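Local atomic coordinates of heparin binding protein (Homo sapiens, PDB entry 1A7S), a protein that binds heparin and, as a neutrophil granule serine protease homolog, kills many Gram-negative bacteria and attracts monocytes and fibroblasts. Residues F35-A40 and N88-L93; T121-A126 and T177-E182. All coordinates share one frame; numbering follows the deposited sequence. Where two conformers were deposited one is given.

Interaction 1: residues F35-A40 and N88-L93; sequences FVMTAA and NDLMLL
Asp89, the centre of an inverse gamma turn, meets Ala39 and Ala40 just beyond the end of strand 35-38, in an antiparallel strand pair of the N-terminal beta-barrel of the chymotrypsin-like fold. It probably corresponds to the catalytic aspartate of active serine proteases of this family. Its CG is anti to the backbone N (chi1 -170°), which carries the carboxylate toward residues 39-40 and brings OD1 to 3.4 Å from Ala39 CB. OD1 is also near Ala40 N, at too poor an angle for a hydrogen bond, whereas OD2 is held by the hydroxyls of Ser41 and Ser190. Leu90 brings CD1 3.6 Å from Met37 CG, the two side chains lying aslant on a face also packed by Val188. Met91 exchanges two backbone bonds with Thr38: its O accepts from Thr38 N at 2.9 Å, and its N donates to Thr38 O at 2.8 Å from 46° above the carbonyl plane. Thr38 OG1 bonds to Gly27 O. Leu92 returns to the Met37 face, its CD2 3.9 Å from Met37 CB, while Val216 covers it. Leu93 pairs with Val36 through two further backbone bonds, and on the other face its CD1 rests 3.8 Å from Thr38 CG2.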
loop_
_atom_site.group_PDB
_atom_site.type_symbol
_atom_site.label_atom_id
_atom_site.label_comp_id
_atom_site.label_asym_id
_atom_site.label_seq_id
_atom_site.Cartn_x
_atom_site.Cartn_y
_atom_site.Cartn_z
ATOM N N PHE A 35 4.114 -12.875 1.577
ATOM C CA PHE A 35 2.958 -12.177 1.101
ATOM C C PHE A 35 3.106 -10.644 1.182
ATOM O O PHE A 35 3.553 -10.084 2.162
ATOM C CB PHE A 35 1.654 -12.510 1.907
ATOM C CG PHE A 35 1.186 -13.949 1.713
ATOM C CD1 PHE A 35 1.698 -14.921 2.566
ATOM C CD2 PHE A 35 0.248 -14.273 0.803
ATOM C CE1 PHE A 35 1.233 -16.220 2.441
ATOM C CE2 PHE A 35 -0.204 -15.557 0.632
ATOM C CZ PHE A 35 0.311 -16.542 1.480
ATOM N N VAL A 36 2.656 -10.027 0.098
ATOM C CA VAL A 36 2.515 -8.590 -0.042
ATOM C C VAL A 36 1.054 -8.205 -0.075
ATOM O O VAL A 36 0.233 -8.806 -0.778
ATOM C CB VAL A 36 3.253 -8.085 -1.298
ATOM C CG1 VAL A 36 2.846 -6.663 -1.693
ATOM C CG2 VAL A 36 4.812 -8.055 -0.947
ATOM N N MET A 37 0.720 -7.182 0.721
ATOM C CA MET A 37 -0.652 -6.620 0.778
ATOM C C MET A 37 -0.709 -5.368 -0.115
ATOM O O MET A 37 0.151 -4.491 -0.019
ATOM C CB MET A 37 -0.978 -6.229 2.222
ATOM C CG MET A 37 -2.350 -5.626 2.396
ATOM S SD MET A 37 -2.809 -5.432 4.140
ATOM C CE MET A 37 -1.716 -4.091 4.655
ATOM N N THR A 38 -1.727 -5.317 -0.943
ATOM C CA THR A 38 -1.943 -4.232 -1.882
ATOM C C THR A 38 -3.458 -4.075 -2.096
ATOM O O THR A 38 -4.261 -4.621 -1.320
ATOM C CB THR A 38 -1.195 -4.502 -3.194
ATOM O OG1 THR A 38 -1.236 -3.382 -4.058
ATOM C CG2 THR A 38 -1.632 -5.720 -3.903
ATOM N N ALA A 39 -3.810 -3.234 -3.060
ATOM C CA ALA A 39 -5.212 -2.993 -3.398
ATOM C C ALA A 39 -5.624 -3.885 -4.525
ATOM O O ALA A 39 -4.931 -4.033 -5.541
ATOM C CB ALA A 39 -5.387 -1.520 -3.781
ATOM N N ALA A 40 -6.846 -4.446 -4.426
ATOM C CA ALA A 40 -7.442 -5.177 -5.539
ATOM C C ALA A 40 -7.667 -4.303 -6.767
ATOM O O ALA A 40 -7.598 -4.811 -7.915
ATOM C CB ALA A 40 -8.725 -5.876 -5.138
ATOM N N ASN A 88 -14.017 -3.279 -0.176
ATOM C CA ASN A 88 -13.152 -4.416 0.089
ATOM C C ASN A 88 -11.973 -4.425 -0.825
ATOM O O ASN A 88 -11.598 -5.431 -1.411
ATOM C CB ASN A 88 -13.944 -5.689 0.062
ATOM C CG ASN A 88 -15.049 -5.803 1.111
ATOM O OD1 ASN A 88 -15.254 -4.951 1.931
ATOM N ND2 ASN A 88 -15.729 -6.951 1.034
ATOM N N ASP A 89 -11.347 -3.250 -0.966
ATOM C CA ASP A 89 -10.247 -3.024 -1.901
ATOM C C ASP A 89 -8.931 -3.478 -1.313
ATOM O O ASP A 89 -8.123 -2.712 -0.824
ATOM C CB ASP A 89 -10.207 -1.569 -2.336
ATOM C CG ASP A 89 -9.224 -1.361 -3.504
ATOM O OD1 ASP A 89 -8.696 -2.394 -3.984
ATOM O OD2 ASP A 89 -9.062 -0.222 -3.920
ATOM N N LEU A 90 -8.718 -4.788 -1.387
ATOM C CA LEU A 90 -7.648 -5.443 -0.658
ATOM C C LEU A 90 -7.267 -6.724 -1.425
ATOM O O LEU A 90 -8.111 -7.524 -1.802
ATOM C CB LEU A 90 -8.053 -5.758 0.736
ATOM C CG LEU A 90 -7.022 -6.567 1.623
ATOM C CD1 LEU A 90 -5.936 -5.671 1.903
ATOM C CD2 LEU A 90 -7.763 -7.063 2.873
ATOM N N MET A 91 -5.965 -6.875 -1.664
ATOM C CA MET A 91 -5.464 -8.043 -2.365
ATOM C C MET A 91 -4.202 -8.509 -1.698
ATOM O O MET A 91 -3.359 -7.651 -1.383
ATOM C CB MET A 91 -5.245 -7.729 -3.839
ATOM C CG MET A 91 -4.808 -9.000 -4.619
ATOM S SD MET A 91 -5.051 -8.897 -6.272
ATOM C CE MET A 91 -6.802 -8.793 -6.552
ATOM N N LEU A 92 -4.037 -9.790 -1.525
ATOM C CA LEU A 92 -2.804 -10.374 -1.042
ATOM C C LEU A 92 -2.132 -11.106 -2.202
ATOM O O LEU A 92 -2.760 -11.921 -2.863
ATOM C CB LEU A 92 -3.081 -11.354 0.123
ATOM C CG LEU A 92 -3.777 -10.707 1.314
ATOM C CD1 LEU A 92 -3.819 -11.733 2.489
ATOM C CD2 LEU A 92 -3.183 -9.435 1.786
ATOM N N LEU A 93 -0.858 -10.805 -2.341
ATOM C CA LEU A 93 -0.024 -11.419 -3.399
ATOM C C LEU A 93 0.929 -12.397 -2.695
ATOM O O LEU A 93 1.724 -12.020 -1.869
ATOM C CB LEU A 93 0.784 -10.330 -4.086
ATOM C CG LEU A 93 0.070 -9.109 -4.649
ATOM C CD1 LEU A 93 1.017 -8.118 -5.265
ATOM C CD2 LEU A 93 -1.026 -9.518 -5.604
#

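Interaction 2: residues T121-A126 and T177-E182; sequences TRCQVA and TPLVCE. With NAG (2-acetamido-2-deoxy-beta-D-glucopyranose), chain B; EOH (ethanol), chain G.
Leu179 lays CD1 3.6 Å from Cys123 CB, at the apolar centre of an antiparallel strand pair in the C-terminal barrel of the chymotrypsin-like fold. With chi1 at 175° and chi2 near 71°, the CD1 branch is directed at Cys123 and Gln124 O, and Phe203 and Val146 pack against the same side chain. Beside this core the Cys123-Cys181 disulfide staples the strands covalently, SG to SG 2.0 Å, with a near-perpendicular torsion of 97° about the S-S bond. Gln124 and Val180 form the hydrogen-bonded pair: Gln124 N to Val180 O is 3.0 Å and lies in the carbonyl plane, and the reciprocal bond is almost linear. Toward the other end, the methyls Val125 CG2 and Thr177 CG2 meet at 3.5 Å, their side chains crossing at about a right angle. Here the strands diverge, Ala126 CA and Thr177 CA being 7.0 Å apart, and an ethanol, probably from the crystallisation liquor, bridges them: its hydroxyl accepts from Ala126 N and donates to Pro178 O. Thr177 OG1 in turn donates to Ala126 O at 2.7 Å, nearly in line with the carbonyl. At the outer edge Arg122, its chain bent at chi3, brings NH2 close to O5 of an N-acetylglucosamine of the glycan on Asn145. Thr121 OG1 bonds to Glu118 O, and one water donates both to Thr121 OG1 (3.1 Å) and to Glu182 OE2 (3.3 Å).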
loop_
_atom_site.group_PDB
_atom_site.type_symbol
_atom_site.label_atom_id
_atom_site.label_comp_id
_atom_site.label_asym_id
_atom_site.label_seq_id
_atom_site.Cartn_x
_atom_site.Cartn_y
_atom_site.Cartn_z
ATOM N N THR A 121 -5.817 10.963 14.639
ATOM C CA THR A 121 -4.543 10.162 14.739
ATOM C C THR A 121 -3.657 10.555 13.551
ATOM O O THR A 121 -4.092 10.657 12.427
ATOM C CB THR A 121 -4.910 8.673 14.621
ATOM O OG1 THR A 121 -5.732 8.330 15.725
ATOM C CG2 THR A 121 -3.629 7.776 14.736
ATOM N N ARG A 122 -2.406 10.813 13.882
ATOM C CA ARG A 122 -1.375 11.111 12.897
ATOM C C ARG A 122 -0.800 9.805 12.322
ATOM O O ARG A 122 -0.523 8.839 13.050
ATOM C CB ARG A 122 -0.274 11.935 13.603
ATOM C CG ARG A 122 -0.936 13.342 13.892
ATOM C CD ARG A 122 0.048 14.235 14.622
ATOM N NE ARG A 122 1.233 14.528 13.874
ATOM C CZ ARG A 122 1.662 15.704 13.471
ATOM N NH1 ARG A 122 1.360 16.828 14.158
ATOM N NH2 ARG A 122 2.463 15.798 12.420
ATOM N N CYS A 123 -0.679 9.775 11.041
ATOM C CA CYS A 123 -0.172 8.657 10.265
ATOM C C CYS A 123 0.804 9.209 9.190
ATOM O O CYS A 123 0.977 10.413 9.042
ATOM C CB CYS A 123 -1.357 7.972 9.570
ATOM S SG CYS A 123 -2.725 7.481 10.612
ATOM N N GLN A 124 1.384 8.288 8.445
ATOM C CA GLN A 124 2.157 8.610 7.253
ATOM C C GLN A 124 1.744 7.660 6.112
ATOM O O GLN A 124 1.309 6.562 6.356
ATOM C CB GLN A 124 3.672 8.476 7.462
ATOM C CG GLN A 124 4.225 9.480 8.445
ATOM C CD GLN A 124 5.696 9.522 8.588
ATOM O OE1 GLN A 124 6.288 10.654 8.779
ATOM N NE2 GLN A 124 6.388 8.472 8.488
ATOM N N VAL A 125 1.941 8.182 4.904
ATOM C CA VAL A 125 1.811 7.400 3.701
ATOM C C VAL A 125 2.999 7.675 2.817
ATOM O O VAL A 125 3.385 8.897 2.693
ATOM C CB VAL A 125 0.448 7.586 3.019
ATOM C CG1 VAL A 125 0.104 8.975 2.663
ATOM C CG2 VAL A 125 0.296 6.592 1.911
ATOM N N ALA A 126 3.604 6.725 2.226
ATOM C CA ALA A 126 4.762 6.809 1.374
ATOM C C ALA A 126 4.503 6.055 0.067
ATOM O O ALA A 126 3.802 5.059 0.015
ATOM C CB ALA A 126 5.992 6.271 2.076
ATOM N N THR A 177 -0.434 1.253 -1.605
ATOM C CA THR A 177 0.562 1.541 -0.581
ATOM C C THR A 177 -0.050 1.664 0.791
ATOM O O THR A 177 -1.220 2.064 0.929
ATOM C CB THR A 177 1.387 2.810 -1.000
ATOM O OG1 THR A 177 2.706 2.663 -0.522
ATOM C CG2 THR A 177 0.758 4.081 -0.496
ATOM N N PRO A 178 0.631 1.303 1.858
ATOM C CA PRO A 178 0.012 1.269 3.170
ATOM C C PRO A 178 -0.051 2.649 3.827
ATOM O O PRO A 178 0.805 3.500 3.691
ATOM C CB PRO A 178 0.948 0.342 3.953
ATOM C CG PRO A 178 2.300 0.560 3.329
ATOM C CD PRO A 178 2.000 0.707 1.852
ATOM N N LEU A 179 -1.075 2.776 4.626
ATOM C CA LEU A 179 -1.217 3.886 5.602
ATOM C C LEU A 179 -0.703 3.317 6.938
ATOM O O LEU A 179 -1.254 2.312 7.403
ATOM C CB LEU A 179 -2.717 4.269 5.739
ATOM C CG LEU A 179 -2.957 5.345 6.827
ATOM C CD1 LEU A 179 -2.419 6.678 6.358
ATOM C CD2 LEU A 179 -4.454 5.435 7.130
ATOM N N VAL A 180 0.333 3.953 7.518
ATOM C CA VAL A 180 0.918 3.496 8.735
ATOM C C VAL A 180 0.580 4.474 9.866
ATOM O O VAL A 180 0.905 5.634 9.773
ATOM C CB VAL A 180 2.446 3.346 8.632
ATOM C CG1 VAL A 180 3.005 2.898 9.927
ATOM C CG2 VAL A 180 2.746 2.322 7.505
ATOM N N CYS A 181 -0.061 3.945 10.878
ATOM C CA CYS A 181 -0.414 4.738 12.064
ATOM C C CYS A 181 0.021 3.910 13.272
ATOM O O CYS A 181 -0.309 2.739 13.355
ATOM C CB CYS A 181 -1.931 5.017 12.154
ATOM S SG CYS A 181 -2.769 5.500 10.666
ATOM N N GLU A 182 0.744 4.523 14.210
ATOM C CA GLU A 182 1.119 3.875 15.430
ATOM C C GLU A 182 1.819 2.511 15.182
ATOM O O GLU A 182 1.589 1.529 15.830
ATOM C CB GLU A 182 -0.082 3.656 16.367
ATOM C CG GLU A 182 -0.939 4.874 16.623
ATOM C CD GLU A 182 -2.219 4.748 17.396
ATOM O OE1 GLU A 182 -3.057 3.835 17.257
ATOM O OE2 GLU A 182 -2.461 5.729 18.114
HETATM C C1 NAG B . 5.750 15.014 10.133
HETATM C C2 NAG B . 6.723 16.014 9.422
HETATM C C3 NAG B . 7.949 16.190 10.301
HETATM C C4 NAG B . 7.407 16.801 11.671
HETATM C C5 NAG B . 6.558 15.651 12.263
HETATM C C6 NAG B . 5.789 16.064 13.492
HETATM C C7 NAG B . 6.729 15.776 6.944
HETATM C C8 NAG B . 7.134 14.977 5.749
HETATM N N2 NAG B . 7.196 15.382 8.153
HETATM O O3 NAG B . 8.772 17.170 9.759
HETATM O O4 NAG B . 8.629 16.938 12.464
HETATM O O5 NAG B . 5.388 15.556 11.421
HETATM O O6 NAG B . 5.458 17.424 13.427
HETATM O O7 NAG B . 5.977 16.693 6.876
HETATM C C1 EOH G . 4.153 3.860 4.462
HETATM C C2 EOH G . 4.170 4.964 5.445
HETATM O O EOH G . 3.398 4.048 3.209
HETATM O O HOH W 1 -4.437 8.310 18.543
#

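Overall arrangement
Interaction 1 belongs to the closed six-stranded barrel and interaction 2 to the other sheet, the two halves of a chymotrypsin-like fold. Their centres lie about 17 Å apart on opposite sides of the chain's centre, and their nearest atoms, about 5 Å apart, do not touch. Strand 184-192 connects them, bonding through its backbone to Thr177 and Leu179 while its side chains pack on interaction 1. The Asp89 end of interaction 1 and the Thr177 end of interaction 2 probably lie near the site corresponding to the active site of proteolytic relatives, and Thr177 probably follows shortly after the position of their serine. Strand 35-38 falls within residues 20-44, which possess antibiotic activity; the glycan beside interaction 2 also hydrogen-bonds to Arg5.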